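Local coordinates for protein tryptophan halogenase (Shewanella frigidimarina, PDB 2PYX) that probably acts as a flavin-dependent halogenase, using bound FAD in monooxygenase-type chemistry to halogenate tryptophan or a related aromatic substrate, at residues Val242-Gln247 against Gly337-Cys342; Val58-Trp63 against Ser363-Ile368; Asn253-Ala258 against Tyr299-Thr304; Trp343-Ile348 against Pro381-Met386; Ala23-Ala28 against Ser71-Asp76. All coordinates share one frame; numbering follows the deposited sequence. Where two conformers were deposited one is given.

Interaction 1: residues Val242-Gln247 against Gly337-Cys342; sequences VPFLSQ and GYRAKC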
# COMPACT_ATOMS: atom_id res chain seq x y z
N VAL A 242 -8.31 -13.98 -18.21
CA VAL A 242 -8.52 -14.22 -16.80
C VAL A 242 -9.63 -13.30 -16.33
O VAL A 242 -9.52 -12.11 -16.49
CB VAL A 242 -7.24 -13.98 -15.98
CG1 VAL A 242 -7.53 -14.10 -14.49
CG2 VAL A 242 -6.16 -14.97 -16.40
N PRO A 243 -10.68 -13.86 -15.73
CA PRO A 243 -11.84 -13.04 -15.32
C PRO A 243 -11.55 -12.03 -14.22
O PRO A 243 -10.68 -12.25 -13.37
CB PRO A 243 -12.85 -14.06 -14.78
CG PRO A 243 -12.36 -15.34 -15.12
CD PRO A 243 -10.90 -15.28 -15.44
N PHE A 244 -12.32 -10.95 -14.26
CA PHE A 244 -12.24 -9.88 -13.26
C PHE A 244 -13.35 -10.05 -12.25
O PHE A 244 -14.52 -10.28 -12.63
CB PHE A 244 -12.38 -8.53 -13.93
CG PHE A 244 -12.12 -7.37 -13.02
CD1 PHE A 244 -10.81 -7.03 -12.68
CD2 PHE A 244 -13.15 -6.59 -12.51
CE1 PHE A 244 -10.53 -5.97 -11.85
CE2 PHE A 244 -12.85 -5.52 -11.68
CZ PHE A 244 -11.54 -5.22 -11.35
N LEU A 245 -13.00 -9.95 -10.97
CA LEU A 245 -13.92 -10.10 -9.85
C LEU A 245 -14.21 -8.72 -9.20
O LEU A 245 -13.47 -8.20 -8.35
CB LEU A 245 -13.39 -11.08 -8.79
CG LEU A 245 -12.98 -12.44 -9.33
CD1 LEU A 245 -12.53 -13.28 -8.18
CD2 LEU A 245 -14.07 -13.09 -10.13
N SER A 246 -15.31 -8.11 -9.64
CA SER A 246 -15.68 -6.81 -9.14
C SER A 246 -15.98 -6.85 -7.66
O SER A 246 -16.72 -7.74 -7.19
CB SER A 246 -16.95 -6.32 -9.83
OG SER A 246 -17.36 -5.06 -9.30
N GLN A 247 -15.48 -5.83 -6.94
CA GLN A 247 -15.74 -5.69 -5.54
C GLN A 247 -16.53 -4.43 -5.21
O GLN A 247 -16.63 -3.99 -4.07
CB GLN A 247 -14.43 -5.72 -4.76
CG GLN A 247 -13.63 -7.02 -5.00
CD GLN A 247 -14.33 -8.26 -4.57
OE1 GLN A 247 -14.91 -8.30 -3.49
NE2 GLN A 247 -14.28 -9.32 -5.41
N GLY A 337 -11.73 -4.01 -8.04
CA GLY A 337 -11.74 -5.47 -8.00
C GLY A 337 -10.43 -6.04 -8.41
O GLY A 337 -9.43 -5.32 -8.49
N TYR A 338 -10.42 -7.35 -8.59
CA TYR A 338 -9.20 -8.05 -8.87
C TYR A 338 -9.44 -9.22 -9.79
O TYR A 338 -10.51 -9.81 -9.84
CB TYR A 338 -8.49 -8.46 -7.59
CG TYR A 338 -9.27 -9.39 -6.71
CD1 TYR A 338 -10.18 -8.90 -5.78
CD2 TYR A 338 -9.06 -10.76 -6.74
CE1 TYR A 338 -10.91 -9.76 -4.97
CE2 TYR A 338 -9.79 -11.61 -5.92
CZ TYR A 338 -10.71 -11.11 -5.02
OH TYR A 338 -11.41 -11.96 -4.16
N ARG A 339 -8.39 -9.55 -10.53
CA ARG A 339 -8.45 -10.69 -11.41
C ARG A 339 -8.49 -11.97 -10.60
O ARG A 339 -7.89 -12.06 -9.54
CB ARG A 339 -7.25 -10.69 -12.36
CG ARG A 339 -7.21 -9.52 -13.32
CD ARG A 339 -8.17 -9.73 -14.48
NE ARG A 339 -8.38 -8.47 -15.15
CZ ARG A 339 -9.21 -8.27 -16.16
NH1 ARG A 339 -9.90 -9.26 -16.66
NH2 ARG A 339 -9.33 -7.06 -16.67
N ALA A 340 -9.19 -13.00 -11.08
CA ALA A 340 -9.37 -14.19 -10.26
C ALA A 340 -8.04 -14.89 -9.87
O ALA A 340 -7.96 -15.56 -8.84
CB ALA A 340 -10.28 -15.16 -11.00
N LYS A 341 -7.05 -14.79 -10.77
CA LYS A 341 -5.70 -15.29 -10.58
C LYS A 341 -4.74 -14.17 -10.98
O LYS A 341 -5.11 -13.37 -11.84
CB LYS A 341 -5.46 -16.48 -11.54
CG LYS A 341 -6.21 -17.74 -11.22
CD LYS A 341 -6.35 -18.67 -12.40
CE LYS A 341 -5.21 -19.55 -12.56
NZ LYS A 341 -5.58 -20.64 -13.55
N CYS A 342 -3.54 -14.11 -10.42
CA CYS A 342 -2.49 -13.22 -10.95
C CYS A 342 -1.54 -13.93 -11.93
O CYS A 342 -0.79 -13.24 -12.62
CB CYS A 342 -1.63 -12.58 -9.87
SG CYS A 342 -0.58 -13.68 -8.92
O HOH W 1 -13.84 -11.86 -3.47
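Strands 244-246 and 337-339 pair antiparallel within a small three-stranded sheet completed by strand 355-356. Leu245 and Tyr338 are the hydrogen-bonded pair: Leu245 N donates to Tyr338 O at 2.7 Å, and Tyr338 N returns a longer bond to Leu245 O at 3.2 Å. Leu245 O is gripped twice, because Gln247 NE2 arrives from the opposite face of its carbonyl plane. This fold-back lays the Gln247 amide along the Tyr338 ring, with NE2 3.4 Å from Tyr338 CE1 and the planes 28° apart; Leu245 CD1 touches CE2 of the same ring, and Trp401 of helix 383-413 stacks on it. Phe244 and Arg339 occupy the other face of the sheet. With Phe244 CG anti to the backbone N (chi1 -172°), the ring reaches Gly337, where CZ lies 3.2 Å from the carbonyl C; a CB on Gly337 would run into this ring and into Leu245 O. Arg339 crosses Phe244 at about a right angle, setting a guanidinium face over Phe244 CB, and its NH1 donates to Val242 O at 2.9 Å, nearly in line with that carbonyl. Ala340 N to Pro243 O, 2.8 Å, carries the pairing beyond the strand. Buried Lys341 O has no polar partner and meets Val242 CG1 at 3.7 Å. The alternation of hydrogen-bonded and non-hydrogen-bonded pairs is that of an antiparallel beta sheet, here with strand 244-246 at its edge.

Interaction 2: residues Val58-Trp63 against Ser363-Ile368; sequences VGEGTW and SALALI
Glu60 stretches across to Leu365 with CG anti to the backbone N (chi1 -168°) and the rest of the chain extended, which carries the carboxylate obliquely across the branch point of Leu365. Its OE2 comes 3.6 Å from Leu365 CG and its CD 3.8 Å from Leu365 CD1, while Ala364 CB borders OE2 as well. The polar side of the approach is bridged by water: one molecule lies 2.8 Å from Glu60 OE2, is also within reach of Gly61 O, and accepts from Leu365 N at 3.0 Å. A second accepts from Ala366 N, so backbone N-H groups near the N-terminal end of helix 363-377 are met by solvent bound against strand 60-61. This junction borders the predicted cofactor and substrate sites: Leu365 packs on Thr17, predicted to bind FAD, and Thr62 O accepts from Lys89, the predicted active-site lysine. With alanine for Glu60, the first water is likely to lose its carboxylate partner, and a gap to open beside Leu365. In Thr62, OG1 sits between the backbone N and the carbonyl carbon (chi1 87°). OG1 donates to Trp63 O at 2.9 Å from above that carbonyl's plane and accepts from Tyr170 N, which leaves methyl CG2 to touch Leu365 CD1 at 3.9 Å. Trp63, modelled in two conformers, places CD1 4.2 Å from Ala366 CB in one of them, where NE1 donates to the backbone O of Glu361, a residue predicted to bind tryptophan.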
# COMPACT_ATOMS: atom_id res chain seq x y z
N VAL A 58 -0.55 12.39 -8.12
CA VAL A 58 -0.34 13.52 -7.20
C VAL A 58 0.26 13.10 -5.85
O VAL A 58 0.19 13.85 -4.88
CB VAL A 58 -1.65 14.33 -6.96
CG1 VAL A 58 -2.16 14.87 -8.29
CG2 VAL A 58 -2.76 13.49 -6.28
N GLY A 59 0.88 11.92 -5.79
CA GLY A 59 1.55 11.44 -4.58
C GLY A 59 0.91 10.12 -4.17
O GLY A 59 -0.31 9.96 -4.28
N GLU A 60 1.75 9.21 -3.66
CA GLU A 60 1.33 7.87 -3.31
C GLU A 60 2.02 7.47 -2.03
O GLU A 60 3.12 7.96 -1.75
CB GLU A 60 1.74 6.91 -4.42
CG GLU A 60 1.09 5.56 -4.27
CD GLU A 60 1.17 4.73 -5.54
OE1 GLU A 60 1.73 5.23 -6.53
OE2 GLU A 60 0.65 3.58 -5.54
N GLY A 61 1.35 6.64 -1.22
CA GLY A 61 1.91 6.09 -0.01
C GLY A 61 2.38 4.65 -0.14
O GLY A 61 1.92 3.86 -0.99
N THR A 62 3.27 4.28 0.78
CA THR A 62 3.80 2.92 0.88
C THR A 62 3.63 2.36 2.27
O THR A 62 3.23 3.05 3.20
CB THR A 62 5.29 2.84 0.51
OG1 THR A 62 6.11 3.10 1.65
CG2 THR A 62 5.65 3.78 -0.57
N TRP A 63 3.95 1.08 2.38
CA TRP A 63 4.04 0.38 3.66
C TRP A 63 5.54 0.33 4.02
O TRP A 63 6.40 0.66 3.20
CB TRP A 63 3.35 -1.02 3.62
CG TRP A 63 1.85 -0.91 3.83
CD1 TRP A 63 0.94 -0.37 2.96
CD2 TRP A 63 1.10 -1.27 5.00
NE1 TRP A 63 -0.32 -0.40 3.51
CE2 TRP A 63 -0.26 -0.95 4.75
CE3 TRP A 63 1.43 -1.86 6.23
CZ2 TRP A 63 -1.25 -1.14 5.70
CZ3 TRP A 63 0.44 -2.08 7.14
CH2 TRP A 63 -0.88 -1.74 6.88
N SER A 363 -2.89 -0.21 -0.63
CA SER A 363 -2.56 -1.57 -1.01
C SER A 363 -1.77 -1.66 -2.29
O SER A 363 -1.13 -2.68 -2.54
CB SER A 363 -3.82 -2.45 -1.09
OG SER A 363 -4.69 -2.01 -2.10
N ALA A 364 -1.74 -0.61 -3.08
CA ALA A 364 -1.25 -0.76 -4.47
C ALA A 364 0.24 -1.10 -4.55
O ALA A 364 0.62 -2.10 -5.19
CB ALA A 364 -1.57 0.45 -5.31
N LEU A 365 1.10 -0.26 -3.96
CA LEU A 365 2.55 -0.59 -4.01
C LEU A 365 2.87 -1.84 -3.18
O LEU A 365 3.75 -2.63 -3.54
CB LEU A 365 3.40 0.59 -3.57
CG LEU A 365 3.55 1.67 -4.64
CD1 LEU A 365 4.14 2.95 -4.03
CD2 LEU A 365 4.41 1.17 -5.79
N ALA A 366 2.17 -2.05 -2.07
CA ALA A 366 2.37 -3.27 -1.26
C ALA A 366 2.15 -4.54 -2.08
O ALA A 366 2.89 -5.52 -1.93
CB ALA A 366 1.40 -3.26 -0.09
N LEU A 367 1.11 -4.55 -2.91
CA LEU A 367 0.83 -5.72 -3.77
C LEU A 367 1.90 -5.89 -4.86
O LEU A 367 2.28 -7.01 -5.18
CB LEU A 367 -0.54 -5.63 -4.40
CG LEU A 367 -1.72 -5.91 -3.47
CD1 LEU A 367 -3.04 -5.41 -4.07
CD2 LEU A 367 -1.73 -7.42 -3.19
N ILE A 368 2.36 -4.78 -5.44
CA ILE A 368 3.46 -4.85 -6.39
C ILE A 368 4.69 -5.51 -5.72
O ILE A 368 5.32 -6.45 -6.27
CB ILE A 368 3.78 -3.45 -6.96
CG1 ILE A 368 2.70 -3.04 -7.96
CG2 ILE A 368 5.14 -3.43 -7.61
CD1 ILE A 368 2.71 -1.53 -8.27
O HOH W 2 0.50 2.53 -2.99
O HOH W 3 1.56 0.63 -0.74

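Interaction 3: residues Asn253-Ala258 against Tyr299-Thr304; sequences NDRALA and YSSSHT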
# COMPACT_ATOMS: atom_id res chain seq x y z
N ASN A 253 -17.27 2.55 -3.86
CA ASN A 253 -16.53 3.65 -4.50
C ASN A 253 -16.03 3.26 -5.85
O ASN A 253 -15.31 2.27 -5.99
CB ASN A 253 -15.40 4.10 -3.60
CG ASN A 253 -15.89 4.46 -2.26
OD1 ASN A 253 -16.84 5.28 -2.14
ND2 ASN A 253 -15.26 3.95 -1.24
N ASP A 254 -16.28 4.11 -6.83
CA ASP A 254 -15.87 3.87 -8.21
C ASP A 254 -15.44 5.17 -8.90
O ASP A 254 -15.36 5.21 -10.12
CB ASP A 254 -16.99 3.17 -9.00
CG ASP A 254 -18.30 3.97 -9.07
OD1 ASP A 254 -18.36 5.10 -8.53
OD2 ASP A 254 -19.25 3.43 -9.68
N ARG A 255 -15.13 6.18 -8.10
CA ARG A 255 -14.64 7.48 -8.61
C ARG A 255 -13.55 8.00 -7.72
O ARG A 255 -13.54 7.74 -6.53
CB ARG A 255 -15.76 8.50 -8.62
CG ARG A 255 -16.91 8.18 -9.52
CD ARG A 255 -16.59 8.34 -10.96
NE ARG A 255 -17.76 8.17 -11.83
CZ ARG A 255 -18.20 7.02 -12.32
NH1 ARG A 255 -17.61 5.88 -12.03
NH2 ARG A 255 -19.25 7.00 -13.15
N ALA A 256 -12.67 8.83 -8.31
CA ALA A 256 -11.75 9.62 -7.52
C ALA A 256 -11.57 10.94 -8.23
O ALA A 256 -11.49 11.01 -9.46
CB ALA A 256 -10.42 8.92 -7.37
N LEU A 257 -11.54 11.98 -7.43
CA LEU A 257 -11.29 13.31 -7.93
C LEU A 257 -10.06 13.83 -7.20
O LEU A 257 -10.12 14.10 -5.99
CB LEU A 257 -12.51 14.17 -7.69
CG LEU A 257 -12.41 15.57 -8.26
CD1 LEU A 257 -12.39 15.55 -9.81
CD2 LEU A 257 -13.56 16.42 -7.71
N ALA A 258 -8.97 14.03 -7.96
CA ALA A 258 -7.63 14.23 -7.39
C ALA A 258 -7.00 15.56 -7.81
O ALA A 258 -7.26 16.05 -8.92
CB ALA A 258 -6.74 13.11 -7.80
N TYR A 299 -15.11 8.35 -3.97
CA TYR A 299 -16.55 8.39 -3.75
C TYR A 299 -17.32 7.41 -4.66
O TYR A 299 -16.76 6.83 -5.59
CB TYR A 299 -17.09 9.82 -3.90
CG TYR A 299 -16.96 10.43 -5.26
CD1 TYR A 299 -15.82 11.10 -5.61
CD2 TYR A 299 -18.01 10.38 -6.18
CE1 TYR A 299 -15.68 11.66 -6.87
CE2 TYR A 299 -17.88 10.95 -7.45
CZ TYR A 299 -16.72 11.64 -7.77
OH TYR A 299 -16.56 12.19 -9.04
N SER A 300 -18.60 7.25 -4.35
CA SER A 300 -19.49 6.32 -5.09
C SER A 300 -20.40 7.10 -6.01
O SER A 300 -21.21 7.89 -5.52
CB SER A 300 -20.33 5.56 -4.11
OG SER A 300 -21.33 4.81 -4.75
N SER A 301 -20.30 6.83 -7.31
CA SER A 301 -21.19 7.51 -8.28
C SER A 301 -22.64 7.09 -8.16
O SER A 301 -23.51 7.79 -8.69
CB SER A 301 -20.71 7.26 -9.69
OG SER A 301 -20.65 5.89 -10.02
N SER A 302 -22.93 5.96 -7.50
CA SER A 302 -24.32 5.61 -7.26
C SER A 302 -24.89 6.28 -6.04
O SER A 302 -26.08 6.08 -5.74
CB SER A 302 -24.53 4.11 -7.20
OG SER A 302 -23.91 3.55 -6.06
N HIS A 303 -24.08 7.09 -5.34
CA HIS A 303 -24.53 7.89 -4.22
C HIS A 303 -24.48 9.39 -4.45
O HIS A 303 -25.25 10.11 -3.83
CB HIS A 303 -23.75 7.55 -2.95
CG HIS A 303 -24.03 6.17 -2.45
ND1 HIS A 303 -23.36 5.07 -2.92
CD2 HIS A 303 -24.91 5.72 -1.53
CE1 HIS A 303 -23.83 3.98 -2.32
NE2 HIS A 303 -24.79 4.35 -1.49
N THR A 304 -23.58 9.85 -5.31
CA THR A 304 -23.45 11.26 -5.64
C THR A 304 -23.04 11.47 -7.08
O THR A 304 -22.31 10.66 -7.67
CB THR A 304 -22.45 11.97 -4.72
OG1 THR A 304 -22.39 13.37 -5.09
CG2 THR A 304 -21.05 11.42 -4.87
O HOH W 4 -21.20 3.47 -7.25
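A classic beta bulge sets Asp254 and Arg255 together opposite the single residue Tyr299, at the start of strand 255-262, which lies in the large mixed sheet. Asp254 N donates to Tyr299 O at 3.0 Å, Arg255 N adds only a weak bond to the same oxygen, and Tyr299 N donates to Arg255 O at 3.1 Å. The Arg255 side chain can be followed from this bulge outward. Its CB sits over the face of the Tyr299 ring, 3.5 Å from the centroid and 16° off the normal, a CH-pi contact. CG continues across the ring to lie 3.6 Å from Tyr299 CE2. A bend at chi2 (-73°) then swings the chain toward Ser301, and NE passes 3.8 Å from Ser301 CB. Ser301 OG lies over one face of the guanidinium, 3.5 Å from Arg255 CZ. At the tip, NH1 folds back to donate to Asp254 O at 3.0 Å, and NH2 bonds a tartrate probably derived from the crystallisation liquor. The Asp254 carboxylate, also in a salt bridge with Lys248, holds the loop beyond Tyr299: Ser301 N meets the syn side of Asp254 OD1 at 2.9 Å, with an N-H...O angle of 170°.

Interaction 4: residues Trp343-Ile348 against Pro381-Met386; sequences WQNNCI and PNRMVM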
# COMPACT_ATOMS: atom_id res chain seq x y z
N TRP A 343 -1.58 -15.25 -12.00
CA TRP A 343 -0.61 -16.02 -12.78
C TRP A 343 -1.36 -17.08 -13.60
O TRP A 343 -2.01 -17.95 -13.04
CB TRP A 343 0.42 -16.66 -11.87
CG TRP A 343 1.63 -17.26 -12.51
CD1 TRP A 343 1.75 -17.72 -13.79
CD2 TRP A 343 2.89 -17.49 -11.86
NE1 TRP A 343 3.04 -18.22 -13.99
CE2 TRP A 343 3.75 -18.09 -12.82
CE3 TRP A 343 3.37 -17.25 -10.56
CZ2 TRP A 343 5.05 -18.44 -12.52
CZ3 TRP A 343 4.65 -17.58 -10.26
CH2 TRP A 343 5.49 -18.19 -11.24
N GLN A 344 -1.33 -16.94 -14.93
CA GLN A 344 -2.01 -17.87 -15.84
C GLN A 344 -0.99 -18.25 -16.91
O GLN A 344 -0.37 -17.37 -17.50
CB GLN A 344 -3.22 -17.17 -16.48
CG GLN A 344 -3.99 -18.02 -17.49
CD GLN A 344 -4.63 -19.22 -16.82
OE1 GLN A 344 -5.44 -19.08 -15.88
NE2 GLN A 344 -4.28 -20.41 -17.28
N ASN A 345 -0.87 -19.55 -17.16
CA ASN A 345 0.15 -20.05 -18.06
C ASN A 345 1.49 -19.46 -17.60
O ASN A 345 1.89 -19.64 -16.43
CB ASN A 345 -0.24 -19.73 -19.51
CG ASN A 345 -1.40 -20.56 -20.01
OD1 ASN A 345 -2.55 -20.31 -19.66
ND2 ASN A 345 -1.09 -21.57 -20.81
N ASN A 346 2.19 -18.77 -18.49
CA ASN A 346 3.52 -18.19 -18.20
C ASN A 346 3.49 -16.69 -18.11
O ASN A 346 4.45 -16.00 -18.44
CB ASN A 346 4.57 -18.63 -19.24
CG ASN A 346 4.25 -18.17 -20.62
OD1 ASN A 346 3.09 -17.91 -21.00
ND2 ASN A 346 5.32 -18.03 -21.44
N CYS A 347 2.36 -16.17 -17.61
CA CYS A 347 2.12 -14.75 -17.48
C CYS A 347 1.68 -14.43 -16.06
O CYS A 347 0.72 -15.02 -15.55
CB CYS A 347 1.04 -14.27 -18.47
SG CYS A 347 0.64 -12.49 -18.32
N ILE A 348 2.38 -13.48 -15.44
CA ILE A 348 1.97 -12.99 -14.13
C ILE A 348 1.73 -11.48 -14.19
O ILE A 348 2.50 -10.72 -14.75
CB ILE A 348 2.98 -13.43 -13.04
CG1 ILE A 348 2.46 -13.13 -11.62
CG2 ILE A 348 4.37 -12.87 -13.29
CD1 ILE A 348 3.38 -13.63 -10.51
N PRO A 381 11.92 -23.29 -11.80
CA PRO A 381 13.05 -23.89 -12.51
C PRO A 381 12.85 -24.04 -13.99
O PRO A 381 13.77 -23.84 -14.78
CB PRO A 381 13.19 -25.25 -11.83
CG PRO A 381 12.70 -25.02 -10.42
CD PRO A 381 11.53 -24.07 -10.61
N ASN A 382 11.64 -24.41 -14.39
CA ASN A 382 11.32 -24.69 -15.79
C ASN A 382 9.80 -24.69 -15.99
O ASN A 382 9.03 -24.47 -15.04
CB ASN A 382 11.94 -26.04 -16.22
CG ASN A 382 11.44 -27.22 -15.37
OD1 ASN A 382 10.25 -27.32 -15.08
ND2 ASN A 382 12.37 -28.09 -14.94
N ARG A 383 9.36 -24.90 -17.22
CA ARG A 383 7.95 -24.85 -17.51
C ARG A 383 7.20 -26.07 -16.99
O ARG A 383 6.03 -25.94 -16.59
CB ARG A 383 7.67 -24.66 -19.01
CG ARG A 383 6.21 -24.53 -19.38
CD ARG A 383 5.65 -23.28 -18.80
NE ARG A 383 4.24 -23.08 -19.08
CZ ARG A 383 3.25 -23.53 -18.34
NH1 ARG A 383 3.45 -24.27 -17.26
NH2 ARG A 383 2.02 -23.19 -18.69
N MSE A 384 7.84 -27.23 -16.98
CA MSE A 384 7.23 -28.45 -16.51
C MSE A 384 6.64 -28.32 -15.10
O MSE A 384 5.57 -28.88 -14.84
CB MSE A 384 8.25 -29.61 -16.54
CG MSE A 384 7.76 -30.89 -15.89
SE MSE A 384 9.14 -32.23 -15.82
CE MSE A 384 8.91 -32.84 -17.63
N VAL A 385 7.37 -27.64 -14.22
CA VAL A 385 6.95 -27.52 -12.80
C VAL A 385 6.31 -26.18 -12.44
O VAL A 385 5.88 -26.00 -11.29
CB VAL A 385 8.09 -27.86 -11.81
CG1 VAL A 385 8.69 -29.25 -12.15
CG2 VAL A 385 9.15 -26.78 -11.80
N MSE A 386 6.21 -25.28 -13.42
CA MSE A 386 5.73 -23.92 -13.18
C MSE A 386 4.36 -23.90 -12.56
O MSE A 386 4.09 -23.07 -11.69
CB MSE A 386 5.71 -23.11 -14.47
CG MSE A 386 5.19 -21.71 -14.29
SE MSE A 386 5.32 -20.68 -15.94
CE MSE A 386 7.26 -20.62 -16.24
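Trp343 and Met386, the latter a selenomethionine, meet obliquely where a beta hairpin faces the N-terminal part of helix 383-413. The selenoether chain passes the NE1-CZ2 side of the indole: Met386 CG is 3.7 Å from Trp343 CZ2, and SE lies at the ring's edge, 5.0 Å from the five-membered centroid and 79° off the normal, a Met-aromatic contact. Extended chi1 and chi2 of Met386 (178° and 175°) carry SE to the hairpin's type II' turn, Gln344 to Cys347. There SE touches Asn345 O at 3.6 Å and Asn346 CB at 4.0 Å. Trp343 NE1 makes a weak bond of 3.0 Å to Asn345 O, linking the indole to its own turn. The Arg383 guanidinium stands almost perpendicular to the Asn345 amide, with NH2 3.7 Å from Asn345 CA and Asn345 O over one face. Replacing Trp343 by alanine is likely to cost Met386 its aromatic neighbour and to open a gap between hairpin and helix. Apolar and dispersive contact thus joins the segments directly, while Asp208 ties them through a salt bridge to Arg383 NE and a hydrogen bond from Asn345 ND2.

Interaction 5: residues Ala23-Ala28 against Ser71-Asp76; sequences AGLLAA and SKIGID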
# COMPACT_ATOMS: atom_id res chain seq x y z
N ALA A 23 11.50 -5.48 -12.18
CA ALA A 23 12.81 -5.64 -12.79
C ALA A 23 13.93 -5.62 -11.76
O ALA A 23 14.83 -6.45 -11.76
CB ALA A 23 13.03 -4.55 -13.82
N GLY A 24 13.85 -4.66 -10.84
CA GLY A 24 14.90 -4.49 -9.84
C GLY A 24 14.99 -5.63 -8.87
O GLY A 24 16.07 -6.13 -8.53
N LEU A 25 13.82 -6.07 -8.38
CA LEU A 25 13.80 -7.17 -7.42
C LEU A 25 14.29 -8.49 -8.07
O LEU A 25 15.03 -9.24 -7.47
CB LEU A 25 12.43 -7.34 -6.78
CG LEU A 25 12.07 -6.24 -5.78
CD1 LEU A 25 10.61 -6.45 -5.37
CD2 LEU A 25 12.99 -6.25 -4.57
N LEU A 26 13.87 -8.75 -9.30
CA LEU A 26 14.35 -9.94 -10.00
C LEU A 26 15.87 -9.90 -10.22
O LEU A 26 16.55 -10.87 -9.94
CB LEU A 26 13.67 -10.09 -11.37
CG LEU A 26 12.21 -10.55 -11.31
CD1 LEU A 26 11.61 -10.48 -12.71
CD2 LEU A 26 12.07 -11.95 -10.75
N ALA A 27 16.37 -8.77 -10.75
CA ALA A 27 17.79 -8.66 -11.07
C ALA A 27 18.62 -8.75 -9.80
O ALA A 27 19.63 -9.43 -9.75
CB ALA A 27 18.08 -7.34 -11.79
N ALA A 28 18.19 -8.05 -8.75
CA ALA A 28 18.96 -8.04 -7.52
C ALA A 28 19.03 -9.45 -6.90
O ALA A 28 20.08 -9.88 -6.37
CB ALA A 28 18.40 -7.03 -6.53
N SER A 71 16.17 -1.28 -0.29
CA SER A 71 17.45 -1.81 0.12
C SER A 71 17.90 -3.02 -0.73
O SER A 71 19.05 -3.09 -1.20
CB SER A 71 17.35 -2.25 1.58
OG SER A 71 18.60 -2.76 2.04
N LYS A 72 16.97 -3.94 -0.98
CA LYS A 72 17.24 -5.11 -1.83
C LYS A 72 17.60 -4.71 -3.26
O LYS A 72 18.54 -5.28 -3.85
CB LYS A 72 16.05 -6.05 -1.85
CG LYS A 72 15.84 -6.84 -0.57
CD LYS A 72 14.75 -7.86 -0.74
CE LYS A 72 13.36 -7.23 -0.89
NZ LYS A 72 12.33 -8.26 -1.15
N ILE A 73 16.91 -3.73 -3.81
CA ILE A 73 17.24 -3.24 -5.16
C ILE A 73 18.59 -2.56 -5.21
O ILE A 73 19.27 -2.60 -6.23
CB ILE A 73 16.13 -2.30 -5.67
CG1 ILE A 73 14.84 -3.10 -5.86
CG2 ILE A 73 16.51 -1.59 -6.96
CD1 ILE A 73 13.63 -2.32 -6.31
N GLY A 74 18.97 -1.94 -4.09
CA GLY A 74 20.26 -1.31 -3.95
C GLY A 74 20.24 0.20 -4.03
O GLY A 74 21.26 0.83 -4.37
N ILE A 75 19.09 0.80 -3.73
CA ILE A 75 18.90 2.24 -3.74
C ILE A 75 19.30 2.82 -2.38
O ILE A 75 18.97 2.27 -1.31
CB ILE A 75 17.41 2.62 -4.05
CG1 ILE A 75 16.95 2.02 -5.38
CG2 ILE A 75 17.23 4.13 -4.05
CD1 ILE A 75 17.75 2.34 -6.53
N ASP A 76 20.07 3.91 -2.44
CA ASP A 76 20.48 4.66 -1.27
C ASP A 76 19.28 5.51 -0.78
O ASP A 76 18.61 6.15 -1.57
CB ASP A 76 21.68 5.52 -1.67
CG ASP A 76 22.16 6.44 -0.57
OD1 ASP A 76 21.46 7.44 -0.26
OD2 ASP A 76 23.28 6.20 -0.05
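The helix that follows the glycine-rich loop predicted to bind FAD, 16-31, meets the C-terminal end of helix 65-73 through Gly24, Leu25 and Ala28, which face Lys72 and Ile73. The backbones come near at Gly24, whose CA is 5.4 Å from that of Ile73; a CB there would be pressed tightly against Ile73 CD1. The lack of a side chain makes room for Ile73, which sends CG1 anti to its carbonyl carbon (chi1 -66°) and brings it 3.9 Å from Gly24 C. Leu25 crosses Ile73 at about a right angle, with CD2 3.9 Å from Ile73 CG1. The same CD2 methyl meets the aliphatic part of Lys72 at CE, 3.8 Å away, and the lysine's NZ goes on to a tetraethylene glycol probably left from crystallisation. One turn on from Gly24, Ala28 CB presses against Lys72 O at only 3.2 Å, a close fit between a methyl and a carbonyl in the last turn of the second helix. That helix stops directly afterwards in a Schellman motif, Gly74 taking positive phi (104°) and its N bonding to Ser71 O, while His184 NE2 meets Ile73 O. No hydrogen bond joins the two segments. Behind the contact, Leu26 of helix 16-31 packs on Ile10 of strand 9-13, as expected for the first beta-alpha unit of a Rossmann-type dinucleotide-binding fold.

How the interactions relate
Along the chain interaction 5 opens first, its segments alternating with those of interaction 2, which brackets interactions 1 and 3. Interaction 3 lies within the span of interaction 1, which interaction 4 follows, its segments also alternating with those of interaction 2. Interaction 2 sits about 4 Å from the chain's centre, with interactions 5, 1 and 3 about 17, 19 and 20 Å away between centres. Interactions 2 and 3 reach the same mixed sheet and touch through Val58 and Ala258. Interactions 1 and 4 touch as strand 337-339 leads on to strand 343-344. Interaction 5 lies in the probable nucleotide-binding part and interaction 3 in the large sheet, while interaction 2 borders the predicted FAD and substrate sites.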